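Local coordinates for 35 kDa hemin binding protein (PDB 5Y1A) that probably binds hemin and pairs a thioredoxin-type domain with beta-sandwich domains, as a cargo of the type IX secretion system of Porphyromonas gingivalis, at residues Val147-Thr152 with Ala163-Lys168; Pro177-Ala182 with Phe250-Met255; Phe34-Val39 with Lys136-Gly141; Trp88-Gln93 with Leu209-Thr214; Thr44-Gly49 with Pro191-Asn196. All blocks are in the same frame, centred on the assembly; numbering follows the deposited sequence. Where two conformers were deposited one is given.

Contacts 1 and 2 build the beta sandwich, one in each of its sheets, and their centres lie about 14 Å apart: F165 and V147 of contact 1 reach across the interior to L180, A182 and V251 of contact 2. Contact 4 continues the second sheet, where A182 O probably takes a hydrogen bond from L212 N, and couples it to a helix of the thioredoxin part. Contact 3 belongs to the thioredoxin core and touches contact 2 through V39 and F250. Contact 5 meets contact 4 where W88 packs on I192, and holds the first cysteine of the probable CxxC redox site; the centres of contacts 5 and 1 are about 33 Å apart.

Contact 1 of 5, residues Val147-Thr152 with Ala163-Lys168; sequences VNLKLT and ATFTGK
L149 and F165 face each other in a non-hydrogen-bonded antiparallel pair, and the leucine branch point arrives at the rim of the ring: CG of L149 lies in the ring plane, 3.6 Å from CD1 of F165. On one side of this pair CG2 of V147 runs alongside CB of F165. On the other side CD2 of L151 presses tightly on CB of A163 at 3.4 Å. The CG of L151 stands beside its backbone N (chi1 -53°), and this brings the CD2 branch near the partner strand.

Two reciprocal pairs of backbone bonds fix this register. N148 N gives to T166 O at 2.8 Å, and T166 N gives back to N148 O; K150 and T164 repeat the exchange. Water ties the opposite face of the sheet together: one accepts from N148 ND2 and also bonds T166 OG1, while a second donates to K150 O and bonds T164 OG1. N148 ND2 also bonds E146, and K150 NZ pairs with E275.

This beta hairpin lies in one sheet of the sandwich, with strand 228-235 beside A163-K168; V147, L149, L151 and F165 pack inward on strands 179-186 and 245-252.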
# COMPACT_ATOMS: atom_id res chain seq x y z
N VAL A 147 15.73 1.52 -2.85
CA VAL A 147 14.86 2.18 -1.88
C VAL A 147 14.50 1.20 -0.77
O VAL A 147 14.08 0.06 -1.04
CB VAL A 147 13.61 2.87 -2.51
CG1 VAL A 147 12.80 1.89 -3.34
CG2 VAL A 147 12.76 3.56 -1.43
N ASN A 148 14.71 1.68 0.45
CA ASN A 148 14.51 0.92 1.68
C ASN A 148 13.37 1.57 2.44
O ASN A 148 13.22 2.80 2.42
CB ASN A 148 15.79 0.95 2.52
CG ASN A 148 16.98 0.34 1.78
OD1 ASN A 148 16.96 -0.84 1.41
ND2 ASN A 148 17.99 1.15 1.53
N LEU A 149 12.60 0.75 3.15
CA LEU A 149 11.40 1.22 3.84
C LEU A 149 11.48 0.90 5.32
O LEU A 149 11.84 -0.23 5.72
CB LEU A 149 10.17 0.51 3.26
CG LEU A 149 9.59 0.94 1.92
CD1 LEU A 149 10.56 0.68 0.74
CD2 LEU A 149 8.30 0.18 1.73
N LYS A 150 11.18 1.92 6.13
CA LYS A 150 10.96 1.73 7.56
C LYS A 150 9.55 2.21 7.85
O LYS A 150 9.23 3.40 7.70
CB LYS A 150 12.02 2.45 8.41
CG LYS A 150 11.72 2.46 9.92
CD LYS A 150 11.57 1.06 10.51
CE LYS A 150 11.02 1.18 11.96
NZ LYS A 150 11.08 -0.10 12.73
N LEU A 151 8.71 1.28 8.27
CA LEU A 151 7.31 1.59 8.56
C LEU A 151 7.06 1.59 10.05
O LEU A 151 7.71 0.84 10.79
CB LEU A 151 6.40 0.52 7.93
CG LEU A 151 6.59 0.23 6.44
CD1 LEU A 151 5.56 -0.82 5.99
CD2 LEU A 151 6.47 1.53 5.59
N THR A 152 6.08 2.39 10.48
CA THR A 152 5.49 2.20 11.83
C THR A 152 3.98 2.18 11.68
O THR A 152 3.42 2.86 10.82
CB THR A 152 5.94 3.26 12.88
OG1 THR A 152 5.33 4.53 12.60
CG2 THR A 152 7.47 3.41 12.94
N ALA A 163 5.78 5.97 7.03
CA ALA A 163 6.64 5.24 6.12
C ALA A 163 7.80 6.16 5.79
O ALA A 163 7.61 7.29 5.34
CB ALA A 163 5.87 4.84 4.85
N THR A 164 9.01 5.69 6.08
CA THR A 164 10.20 6.45 5.76
C THR A 164 10.93 5.69 4.66
O THR A 164 11.28 4.51 4.83
CB THR A 164 11.09 6.62 7.00
OG1 THR A 164 10.33 7.28 8.02
CG2 THR A 164 12.30 7.48 6.66
N PHE A 165 11.13 6.37 3.52
CA PHE A 165 11.76 5.78 2.35
C PHE A 165 13.11 6.42 2.22
O PHE A 165 13.21 7.64 2.10
CB PHE A 165 10.96 6.08 1.08
CG PHE A 165 9.51 5.76 1.20
CD1 PHE A 165 9.11 4.46 1.44
CD2 PHE A 165 8.54 6.76 1.18
CE1 PHE A 165 7.76 4.14 1.57
CE2 PHE A 165 7.18 6.44 1.30
CZ PHE A 165 6.81 5.12 1.52
N THR A 166 14.14 5.60 2.28
CA THR A 166 15.51 6.10 2.18
C THR A 166 16.20 5.29 1.11
O THR A 166 15.99 4.09 1.00
CB THR A 166 16.29 5.94 3.52
OG1 THR A 166 16.28 4.57 3.91
CG2 THR A 166 15.65 6.81 4.64
N GLY A 167 17.05 5.94 0.35
CA GLY A 167 17.72 5.21 -0.71
C GLY A 167 18.88 5.95 -1.31
O GLY A 167 19.32 6.98 -0.80
N LYS A 168 19.39 5.41 -2.41
CA LYS A 168 20.52 6.00 -3.11
C LYS A 168 20.42 5.69 -4.58
O LYS A 168 19.88 4.66 -4.95
CB LYS A 168 21.85 5.44 -2.59
CG LYS A 168 22.38 6.13 -1.36
CD LYS A 168 23.82 5.73 -1.10
CE LYS A 168 24.47 6.66 -0.08
NZ LYS A 168 23.69 6.74 1.19
O HOH W 1 18.49 3.08 3.38
O HOH W 2 8.61 5.39 9.56

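Contact 2 of 5, residues Pro177-Ala182 with Phe250-Met255; sequences PLMLTA and FVHHPM
M179-T181 and F250-H252 pair as antiparallel neighbours in the middle of one sheet of the beta sandwich. M179 with H252 and T181 with F250 are hydrogen-bonded pairs, each closed by two backbone bonds; L180 and V251, in the non-hydrogen-bonded pair between them, touch through CD1 and CG2 on the other face.

The imidazole of H252 is held on a face and at both nitrogens. Its CG sits between the backbone N and the carbonyl carbon (chi1 59°), which swings the ring across to the partner strand. There CB of M179 lies over one ring face, 3.5 Å from the centroid, and OG1 of T181 meets the edge, forming a 2.7 Å hydrogen bond with NE2. The far nitrogen, ND1, donates to H253 O at 2.9 Å, nearly in the ring plane although well above the plane of that carbonyl. Together these bonds fix the rotation of the ring. F250 lies alongside T181, whose CB stands over its face, 4.1 Å from the centroid.

Beyond the strand ends, CD of P254 comes within 3.3 Å of P177 O, which also accepts from a water that bonds ND1 of H253.

Strands 207-220 and 263-270 flank the pair in the sheet. L178 and L180 pack inward on strand 161-169 of the opposing sheet, and Y183 meets F250 edge-to-face.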
# COMPACT_ATOMS: atom_id res chain seq x y z
N PRO A 177 15.37 13.89 -13.37
CA PRO A 177 14.08 14.01 -12.68
C PRO A 177 13.61 12.62 -12.32
O PRO A 177 13.16 11.87 -13.18
CB PRO A 177 13.15 14.65 -13.71
CG PRO A 177 13.79 14.49 -15.01
CD PRO A 177 15.23 14.12 -14.83
N LEU A 178 13.79 12.28 -11.06
CA LEU A 178 13.41 10.94 -10.59
C LEU A 178 12.23 11.13 -9.66
O LEU A 178 12.17 12.12 -8.92
CB LEU A 178 14.56 10.28 -9.83
CG LEU A 178 15.85 10.09 -10.67
CD1 LEU A 178 16.96 9.49 -9.79
CD2 LEU A 178 15.58 9.18 -11.81
N MET A 179 11.33 10.16 -9.70
CA MET A 179 10.08 10.23 -8.95
C MET A 179 10.03 9.08 -7.94
O MET A 179 10.62 8.03 -8.16
CB MET A 179 8.90 10.10 -9.93
CG MET A 179 8.96 11.02 -11.14
SD MET A 179 9.06 12.80 -10.71
CE MET A 179 7.45 13.00 -10.08
N LEU A 180 9.32 9.29 -6.84
CA LEU A 180 8.98 8.18 -5.97
C LEU A 180 7.46 8.03 -5.83
O LEU A 180 6.73 9.03 -5.59
CB LEU A 180 9.65 8.33 -4.59
CG LEU A 180 9.43 7.08 -3.75
CD1 LEU A 180 10.72 6.42 -3.40
CD2 LEU A 180 8.58 7.41 -2.50
N THR A 181 6.98 6.81 -6.04
CA THR A 181 5.57 6.48 -5.82
C THR A 181 5.50 5.42 -4.73
O THR A 181 6.31 4.49 -4.70
CB THR A 181 4.90 6.01 -7.14
OG1 THR A 181 4.84 7.11 -8.05
CG2 THR A 181 3.48 5.52 -6.89
N ALA A 182 4.53 5.56 -3.83
CA ALA A 182 4.30 4.51 -2.83
C ALA A 182 2.81 4.16 -2.79
O ALA A 182 1.92 5.05 -2.84
CB ALA A 182 4.80 4.95 -1.45
N PHE A 250 8.53 2.77 -4.96
CA PHE A 250 9.46 2.60 -6.07
C PHE A 250 9.96 3.92 -6.66
O PHE A 250 9.22 4.92 -6.69
CB PHE A 250 8.91 1.66 -7.15
CG PHE A 250 7.53 2.00 -7.64
CD1 PHE A 250 7.35 2.85 -8.74
CD2 PHE A 250 6.42 1.41 -7.04
CE1 PHE A 250 6.05 3.13 -9.23
CE2 PHE A 250 5.09 1.68 -7.51
CZ PHE A 250 4.92 2.54 -8.62
N VAL A 251 11.23 3.91 -7.07
CA VAL A 251 11.88 5.03 -7.79
C VAL A 251 11.69 4.81 -9.29
O VAL A 251 11.90 3.70 -9.81
CB VAL A 251 13.39 5.09 -7.44
CG1 VAL A 251 14.05 6.25 -8.15
CG2 VAL A 251 13.61 5.20 -5.90
N HIS A 252 11.28 5.85 -10.00
CA HIS A 252 10.94 5.69 -11.41
C HIS A 252 11.16 6.96 -12.18
O HIS A 252 11.19 8.06 -11.61
CB HIS A 252 9.48 5.21 -11.55
CG HIS A 252 8.45 6.13 -10.94
ND1 HIS A 252 7.81 7.11 -11.67
CD2 HIS A 252 7.90 6.18 -9.70
CE1 HIS A 252 6.93 7.74 -10.90
NE2 HIS A 252 6.98 7.19 -9.69
N HIS A 253 11.32 6.81 -13.50
CA HIS A 253 11.33 7.93 -14.42
C HIS A 253 9.92 8.52 -14.54
O HIS A 253 8.93 7.85 -14.26
CB HIS A 253 11.89 7.48 -15.77
CG HIS A 253 13.34 7.07 -15.71
ND1 HIS A 253 14.36 7.99 -15.61
CD2 HIS A 253 13.92 5.85 -15.73
CE1 HIS A 253 15.52 7.34 -15.57
NE2 HIS A 253 15.28 6.04 -15.63
N PRO A 254 9.83 9.79 -14.94
CA PRO A 254 8.51 10.43 -15.04
C PRO A 254 7.57 9.70 -15.99
O PRO A 254 7.99 9.27 -17.07
CB PRO A 254 8.85 11.84 -15.57
CG PRO A 254 10.29 12.07 -15.15
CD PRO A 254 10.94 10.71 -15.27
N MET A 255 6.31 9.55 -15.59
CA MET A 255 5.29 8.99 -16.46
C MET A 255 5.17 9.72 -17.80
O MET A 255 4.86 9.13 -18.81
CB MET A 255 3.93 8.92 -15.74
CG MET A 255 3.99 8.17 -14.43
SD MET A 255 2.34 7.90 -13.68
CE MET A 255 1.62 7.26 -15.08
O HOH W 3 14.44 10.83 -15.62

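Contact 3 of 5, residues Phe34-Val39 with Lys136-Gly141; sequences FKKNVV and KGFGDG
V38 and F138 make the main apolar contact. The CG2 methyl of V38 stands over the middle of the phenyl face, 3.5 Å from the centroid and only 1° off the ring normal, so that all six ring carbons are almost equally near. It is the branch beside the backbone N of V38 that does this, CG1 being anti to that nitrogen (chi1 162°). The same methyl touches the backbone of G137, whose lack of a side chain lets the strand come close to the helix.

A polar atom meets the rim of the ring: K36 O lies in its plane, 3.2 Å from CE1 of F138, and also accepts from R72.

Two hydrogen bonds complete the contact, both from K36. Its backbone N donates to G141 O at 2.9 Å, while its chain, bent at chi2 and chi4, folds back to bring NZ within 2.7 Å of G137 O. The ammonium approaches almost in line with that C=O bond. At the C-terminal end of a helix the carbonyls are expected to favour a positive charge of this kind. Just past it, G139 takes positive phi and F138-G141 form a type II' turn, closed by G141 N to F138 O.

A strand of the mixed central sheet backed by the late helix 127-138 is the layering of a thioredoxin fold.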
# COMPACT_ATOMS: atom_id res chain seq x y z
N PHE A 34 23.04 -1.70 -7.37
CA PHE A 34 22.03 -2.21 -6.45
C PHE A 34 21.30 -3.47 -6.95
O PHE A 34 21.35 -3.80 -8.12
CB PHE A 34 21.05 -1.07 -6.08
CG PHE A 34 21.74 0.16 -5.56
CD1 PHE A 34 22.31 0.16 -4.29
CD2 PHE A 34 21.85 1.29 -6.34
CE1 PHE A 34 22.98 1.28 -3.81
CE2 PHE A 34 22.50 2.41 -5.87
CZ PHE A 34 23.07 2.40 -4.58
N LYS A 35 20.59 -4.14 -6.05
CA LYS A 35 19.89 -5.39 -6.35
C LYS A 35 18.47 -5.11 -6.85
O LYS A 35 17.66 -4.57 -6.11
CB LYS A 35 19.82 -6.25 -5.08
CG LYS A 35 18.97 -7.51 -5.20
CD LYS A 35 18.92 -8.27 -3.86
CE LYS A 35 17.94 -7.61 -2.87
NZ LYS A 35 17.90 -8.36 -1.58
N LYS A 36 18.17 -5.53 -8.08
CA LYS A 36 16.88 -5.23 -8.73
C LYS A 36 15.70 -6.02 -8.16
O LYS A 36 15.74 -7.25 -8.04
CB LYS A 36 17.02 -5.47 -10.26
CG LYS A 36 15.78 -5.27 -11.12
CD LYS A 36 15.47 -3.80 -11.31
CE LYS A 36 14.29 -3.53 -12.28
NZ LYS A 36 14.70 -3.43 -13.70
N ASN A 37 14.64 -5.28 -7.81
CA ASN A 37 13.32 -5.86 -7.55
C ASN A 37 12.40 -5.41 -8.67
O ASN A 37 12.57 -4.32 -9.20
CB ASN A 37 12.75 -5.36 -6.22
CG ASN A 37 13.62 -5.77 -5.04
OD1 ASN A 37 14.12 -6.89 -5.01
ND2 ASN A 37 13.82 -4.87 -4.09
N VAL A 38 11.42 -6.25 -8.99
CA VAL A 38 10.53 -6.03 -10.11
C VAL A 38 9.15 -5.68 -9.58
O VAL A 38 8.66 -6.35 -8.68
CB VAL A 38 10.46 -7.28 -11.02
CG1 VAL A 38 9.19 -7.22 -11.95
CG2 VAL A 38 11.69 -7.36 -11.89
N VAL A 39 8.56 -4.62 -10.12
CA VAL A 39 7.17 -4.25 -9.84
C VAL A 39 6.28 -4.66 -11.01
O VAL A 39 6.63 -4.43 -12.17
CB VAL A 39 7.06 -2.70 -9.60
CG1 VAL A 39 5.60 -2.24 -9.51
CG2 VAL A 39 7.85 -2.30 -8.36
N LYS A 136 12.86 -10.48 -17.96
CA LYS A 136 13.31 -9.34 -18.75
C LYS A 136 13.35 -8.09 -17.86
O LYS A 136 14.28 -7.28 -17.94
CB LYS A 136 12.36 -9.14 -19.92
CG LYS A 136 12.93 -8.33 -21.08
CD LYS A 136 12.29 -8.79 -22.39
CE LYS A 136 11.93 -7.63 -23.30
NZ LYS A 136 13.00 -6.60 -23.40
N GLY A 137 12.35 -7.96 -17.00
CA GLY A 137 12.31 -6.90 -15.99
C GLY A 137 13.51 -6.95 -15.07
O GLY A 137 14.06 -5.90 -14.71
N PHE A 138 13.93 -8.16 -14.69
CA PHE A 138 15.12 -8.32 -13.87
C PHE A 138 16.43 -7.94 -14.55
O PHE A 138 17.36 -7.49 -13.86
CB PHE A 138 15.22 -9.73 -13.28
CG PHE A 138 14.42 -9.90 -12.04
CD1 PHE A 138 14.78 -9.22 -10.87
CD2 PHE A 138 13.29 -10.71 -12.03
CE1 PHE A 138 14.04 -9.37 -9.72
CE2 PHE A 138 12.53 -10.85 -10.86
CZ PHE A 138 12.91 -10.18 -9.71
N GLY A 139 16.50 -8.13 -15.87
CA GLY A 139 17.73 -7.85 -16.64
C GLY A 139 18.92 -8.61 -16.08
O GLY A 139 18.82 -9.82 -15.82
N ASP A 140 20.02 -7.91 -15.84
CA ASP A 140 21.20 -8.55 -15.22
C ASP A 140 21.11 -8.69 -13.69
O ASP A 140 22.08 -9.07 -13.03
CB ASP A 140 22.50 -7.83 -15.65
CG ASP A 140 22.63 -6.40 -15.09
OD1 ASP A 140 21.79 -5.97 -14.25
OD2 ASP A 140 23.59 -5.71 -15.47
N GLY A 141 19.94 -8.36 -13.12
CA GLY A 141 19.69 -8.47 -11.68
C GLY A 141 20.10 -7.25 -10.87
O GLY A 141 19.92 -7.24 -9.65

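Contact 4 of 5, residues Trp88-Gln93 with Leu209-Thr214; sequences WPRVGQ and LMILST
The indole of W88 carries CD2 of L209 on one face, 4.0 Å from the centroid of its six-membered ring and 18° off the normal. The second flat group, the guanidinium of R90, is met at its edge by the carbonyl oxygens of I211, S213 and T214. They set the start of helix 89-102, in the thioredoxin part, against an edge strand of the beta sandwich; W88 lies by its classic beta bulge, where L209 and M210 both face V184, and R90 by the residues after it.

R90 stretches out before bending at chi3 (42°), and this turns its nitrogens toward the end of the strand. NH1 donates to T214 O at 2.8 Å, in the guanidinium plane and on a lone pair of the acceptor. NH2 serves two further carbonyls, S213 O at 2.8 Å and I211 O at 2.9 Å, both from above the carbonyl planes. Three main-chain oxygens thus hold the guanidinium in one orientation. V91 CG2 lies against L209 O, and CD1 of I211 reaches R90 O at 3.6 Å. W88 NE1 bonds D238 O. A single water accepts from both R90 NE, at 2.8 Å, and I211 N, at 2.9 Å.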
# COMPACT_ATOMS: atom_id res chain seq x y z
N TRP A 88 -12.48 4.17 -3.57
CA TRP A 88 -11.19 4.86 -3.50
C TRP A 88 -10.89 5.51 -4.85
O TRP A 88 -10.12 4.97 -5.66
CB TRP A 88 -10.06 3.88 -3.14
CG TRP A 88 -10.21 3.32 -1.74
CD1 TRP A 88 -9.81 3.91 -0.59
CD2 TRP A 88 -10.82 2.07 -1.38
NE1 TRP A 88 -10.13 3.10 0.50
CE2 TRP A 88 -10.76 1.97 0.04
CE3 TRP A 88 -11.43 1.03 -2.11
CZ2 TRP A 88 -11.25 0.86 0.74
CZ3 TRP A 88 -11.92 -0.07 -1.42
CH2 TRP A 88 -11.83 -0.15 -0.01
N PRO A 89 -11.48 6.69 -5.11
CA PRO A 89 -11.35 7.31 -6.44
C PRO A 89 -9.92 7.64 -6.86
O PRO A 89 -9.67 7.71 -8.06
CB PRO A 89 -12.19 8.60 -6.32
CG PRO A 89 -13.05 8.41 -5.12
CD PRO A 89 -12.30 7.50 -4.19
N ARG A 90 -8.98 7.77 -5.92
CA ARG A 90 -7.60 8.06 -6.33
C ARG A 90 -7.00 6.84 -7.05
O ARG A 90 -6.06 6.99 -7.83
CB ARG A 90 -6.74 8.49 -5.14
CG ARG A 90 -7.15 9.87 -4.56
CD ARG A 90 -6.35 10.28 -3.31
NE ARG A 90 -4.93 9.95 -3.47
CZ ARG A 90 -4.03 10.69 -4.13
NH1 ARG A 90 -4.36 11.85 -4.70
NH2 ARG A 90 -2.78 10.22 -4.21
N VAL A 91 -7.54 5.66 -6.77
CA VAL A 91 -7.17 4.44 -7.53
C VAL A 91 -7.60 4.58 -9.01
O VAL A 91 -6.83 4.24 -9.92
CB VAL A 91 -7.73 3.13 -6.89
CG1 VAL A 91 -7.39 1.91 -7.77
CG2 VAL A 91 -7.19 2.91 -5.45
N GLY A 92 -8.81 5.10 -9.27
CA GLY A 92 -9.19 5.47 -10.64
C GLY A 92 -8.24 6.46 -11.29
O GLY A 92 -7.90 6.33 -12.48
N GLN A 93 -7.82 7.46 -10.52
CA GLN A 93 -6.87 8.48 -11.01
C GLN A 93 -5.54 7.85 -11.39
O GLN A 93 -4.94 8.22 -12.42
CB GLN A 93 -6.63 9.58 -9.97
CG GLN A 93 -7.79 10.56 -9.81
CD GLN A 93 -8.26 11.14 -11.13
OE1 GLN A 93 -7.49 11.77 -11.86
NE2 GLN A 93 -9.54 10.95 -11.42
N LEU A 209 -4.92 0.37 -2.67
CA LEU A 209 -6.02 1.20 -2.13
C LEU A 209 -5.64 2.63 -1.85
O LEU A 209 -6.56 3.49 -1.71
CB LEU A 209 -6.61 0.59 -0.84
CG LEU A 209 -7.18 -0.82 -1.04
CD1 LEU A 209 -7.81 -1.26 0.30
CD2 LEU A 209 -8.19 -0.92 -2.20
N MET A 210 -4.34 2.88 -1.70
CA MET A 210 -3.83 4.23 -1.49
C MET A 210 -2.56 4.49 -2.29
O MET A 210 -1.73 3.59 -2.47
CB MET A 210 -3.54 4.54 0.00
CG MET A 210 -4.69 4.22 0.97
SD MET A 210 -4.26 4.56 2.74
CE MET A 210 -4.07 6.33 2.71
N ILE A 211 -2.41 5.74 -2.72
CA ILE A 211 -1.18 6.23 -3.34
C ILE A 211 -0.75 7.42 -2.48
O ILE A 211 -1.50 8.39 -2.32
CB ILE A 211 -1.39 6.67 -4.84
CG1 ILE A 211 -2.04 5.53 -5.68
CG2 ILE A 211 -0.04 7.10 -5.46
CD1 ILE A 211 -3.58 5.51 -5.73
N LEU A 212 0.47 7.33 -1.95
CA LEU A 212 0.90 8.27 -0.91
C LEU A 212 1.35 9.65 -1.38
O LEU A 212 1.42 10.59 -0.57
CB LEU A 212 1.97 7.62 -0.05
CG LEU A 212 1.51 6.33 0.65
CD1 LEU A 212 2.59 5.85 1.61
CD2 LEU A 212 0.15 6.49 1.39
N SER A 213 1.64 9.77 -2.68
CA SER A 213 1.93 11.09 -3.28
C SER A 213 0.65 11.74 -3.78
O SER A 213 -0.10 11.12 -4.53
CB SER A 213 2.90 10.90 -4.44
OG SER A 213 2.49 9.82 -5.26
N THR A 214 0.39 12.99 -3.37
CA THR A 214 -0.80 13.73 -3.84
C THR A 214 -1.03 13.52 -5.35
O THR A 214 -2.13 13.15 -5.79
CB THR A 214 -0.67 15.21 -3.50
OG1 THR A 214 -0.76 15.34 -2.06
CG2 THR A 214 -1.79 16.01 -4.17
O HOH W 4 -4.62 7.53 -2.00

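Contact 5 of 5, residues Thr44-Gly49 with Pro191-Asn196; sequences TAEWCG and PINPQN
A45 O is gripped from opposite faces of its carbonyl plane: C48 N closes a type I turn on it, and NE2 of Q195 arrives from the facing loop at 3.1 Å. The same NE2 also donates to N196 O, in the carbonyl plane and on a lone pair, with both acceptors nearly in the plane of the amide. Q195 reaches the turn by bending at chi2 (67°), its OE1 taking bonds from H204 and from a water that also bonds T44 OG1.

N196 follows along the turn. Its backbone N donates to E46 O at 2.7 Å, almost straight at 176°, and its ND2 to W47 O at 2.8 Å, from above that carbonyl plane.

The turn carries C48, first cysteine of a CxxC pattern at the start of helix 51-63, with C51 the second and both modelled as free thiols; this is consistent with a thioredoxin-type redox site. The sandwich loop 191-196 therefore lies directly beside that probable site.

The extended side chain of E46 carries its carboxylate to the backbone of I192 and N193, its plane close to perpendicular to the amide of Q195. N193 N donates to OE1 at 3.0 Å, from above the carboxylate plane. OE2, whose position is less certain, accepts from I192 N. A water donates to both E46 OE1, at 2.6 Å, and N193 OD1.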
# COMPACT_ATOMS: atom_id res chain seq x y z
N THR A 44 -7.27 -4.50 -13.74
CA THR A 44 -8.30 -5.48 -13.42
C THR A 44 -9.61 -4.80 -12.98
O THR A 44 -9.64 -3.60 -12.67
CB THR A 44 -7.76 -6.44 -12.30
OG1 THR A 44 -8.63 -7.57 -12.16
CG2 THR A 44 -7.63 -5.71 -10.95
N ALA A 45 -10.69 -5.57 -12.97
CA ALA A 45 -11.97 -5.10 -12.41
C ALA A 45 -12.82 -6.22 -11.88
O ALA A 45 -12.74 -7.35 -12.36
CB ALA A 45 -12.74 -4.30 -13.45
N GLU A 46 -13.68 -5.89 -10.92
CA GLU A 46 -14.55 -6.89 -10.28
C GLU A 46 -15.60 -7.46 -11.24
O GLU A 46 -16.06 -8.60 -11.06
CB GLU A 46 -15.17 -6.30 -9.02
CG GLU A 46 -14.12 -6.21 -7.89
CD GLU A 46 -14.67 -5.65 -6.59
OE1 GLU A 46 -15.80 -5.11 -6.61
OE2 GLU A 46 -13.96 -5.74 -5.55
N TRP A 47 -15.95 -6.68 -12.26
CA TRP A 47 -16.91 -7.14 -13.29
C TRP A 47 -16.26 -7.99 -14.38
O TRP A 47 -16.96 -8.58 -15.22
CB TRP A 47 -17.66 -5.93 -13.91
CG TRP A 47 -16.74 -4.83 -14.42
CD1 TRP A 47 -16.52 -3.62 -13.83
CD2 TRP A 47 -15.91 -4.87 -15.60
NE1 TRP A 47 -15.60 -2.90 -14.58
CE2 TRP A 47 -15.23 -3.63 -15.66
CE3 TRP A 47 -15.68 -5.82 -16.61
CZ2 TRP A 47 -14.30 -3.33 -16.69
CZ3 TRP A 47 -14.79 -5.52 -17.63
CH2 TRP A 47 -14.10 -4.28 -17.66
N CYS A 48 -14.94 -8.07 -14.37
CA CYS A 48 -14.17 -8.71 -15.46
C CYS A 48 -14.00 -10.21 -15.18
O CYS A 48 -13.24 -10.61 -14.29
CB CYS A 48 -12.82 -8.00 -15.61
SG CYS A 48 -11.64 -8.82 -16.71
N GLY A 49 -14.75 -11.04 -15.92
CA GLY A 49 -14.73 -12.49 -15.68
C GLY A 49 -13.39 -13.16 -15.96
O GLY A 49 -13.07 -14.20 -15.39
N PRO A 191 -13.82 -8.82 -1.99
CA PRO A 191 -14.26 -7.90 -3.04
C PRO A 191 -15.42 -7.01 -2.60
O PRO A 191 -16.19 -7.39 -1.70
CB PRO A 191 -14.71 -8.85 -4.16
CG PRO A 191 -13.86 -10.07 -3.97
CD PRO A 191 -13.81 -10.22 -2.46
N ILE A 192 -15.53 -5.82 -3.21
CA ILE A 192 -16.58 -4.86 -2.85
C ILE A 192 -17.92 -5.37 -3.39
O ILE A 192 -18.94 -5.36 -2.68
CB ILE A 192 -16.26 -3.43 -3.39
CG1 ILE A 192 -15.02 -2.82 -2.69
CG2 ILE A 192 -17.51 -2.52 -3.33
CD1 ILE A 192 -15.05 -2.77 -1.15
N ASN A 193 -17.91 -5.82 -4.64
CA ASN A 193 -18.98 -6.61 -5.25
C ASN A 193 -18.38 -7.95 -5.67
O ASN A 193 -17.17 -8.00 -5.96
CB ASN A 193 -19.53 -5.86 -6.47
CG ASN A 193 -20.08 -4.49 -6.11
OD1 ASN A 193 -19.52 -3.45 -6.50
ND2 ASN A 193 -21.17 -4.48 -5.34
N PRO A 194 -19.18 -9.04 -5.68
CA PRO A 194 -18.55 -10.32 -6.02
C PRO A 194 -17.76 -10.29 -7.32
O PRO A 194 -18.20 -9.71 -8.33
CB PRO A 194 -19.75 -11.28 -6.12
CG PRO A 194 -20.71 -10.72 -5.10
CD PRO A 194 -20.60 -9.21 -5.32
N GLN A 195 -16.55 -10.86 -7.26
CA GLN A 195 -15.67 -10.90 -8.42
C GLN A 195 -16.24 -11.84 -9.49
O GLN A 195 -16.46 -13.03 -9.24
CB GLN A 195 -14.27 -11.32 -8.00
CG GLN A 195 -13.28 -11.55 -9.16
CD GLN A 195 -12.94 -10.26 -9.90
OE1 GLN A 195 -12.49 -9.31 -9.30
NE2 GLN A 195 -13.11 -10.27 -11.25
N ASN A 196 -16.47 -11.29 -10.69
CA ASN A 196 -16.89 -12.10 -11.84
C ASN A 196 -15.79 -13.12 -12.15
O ASN A 196 -14.59 -12.80 -12.15
CB ASN A 196 -17.17 -11.20 -13.05
CG ASN A 196 -17.87 -11.92 -14.19
OD1 ASN A 196 -18.27 -13.08 -14.07
ND2 ASN A 196 -18.08 -11.20 -15.28
O HOH W 5 -10.08 -7.98 -9.91
O HOH W 6 -17.44 -3.85 -8.12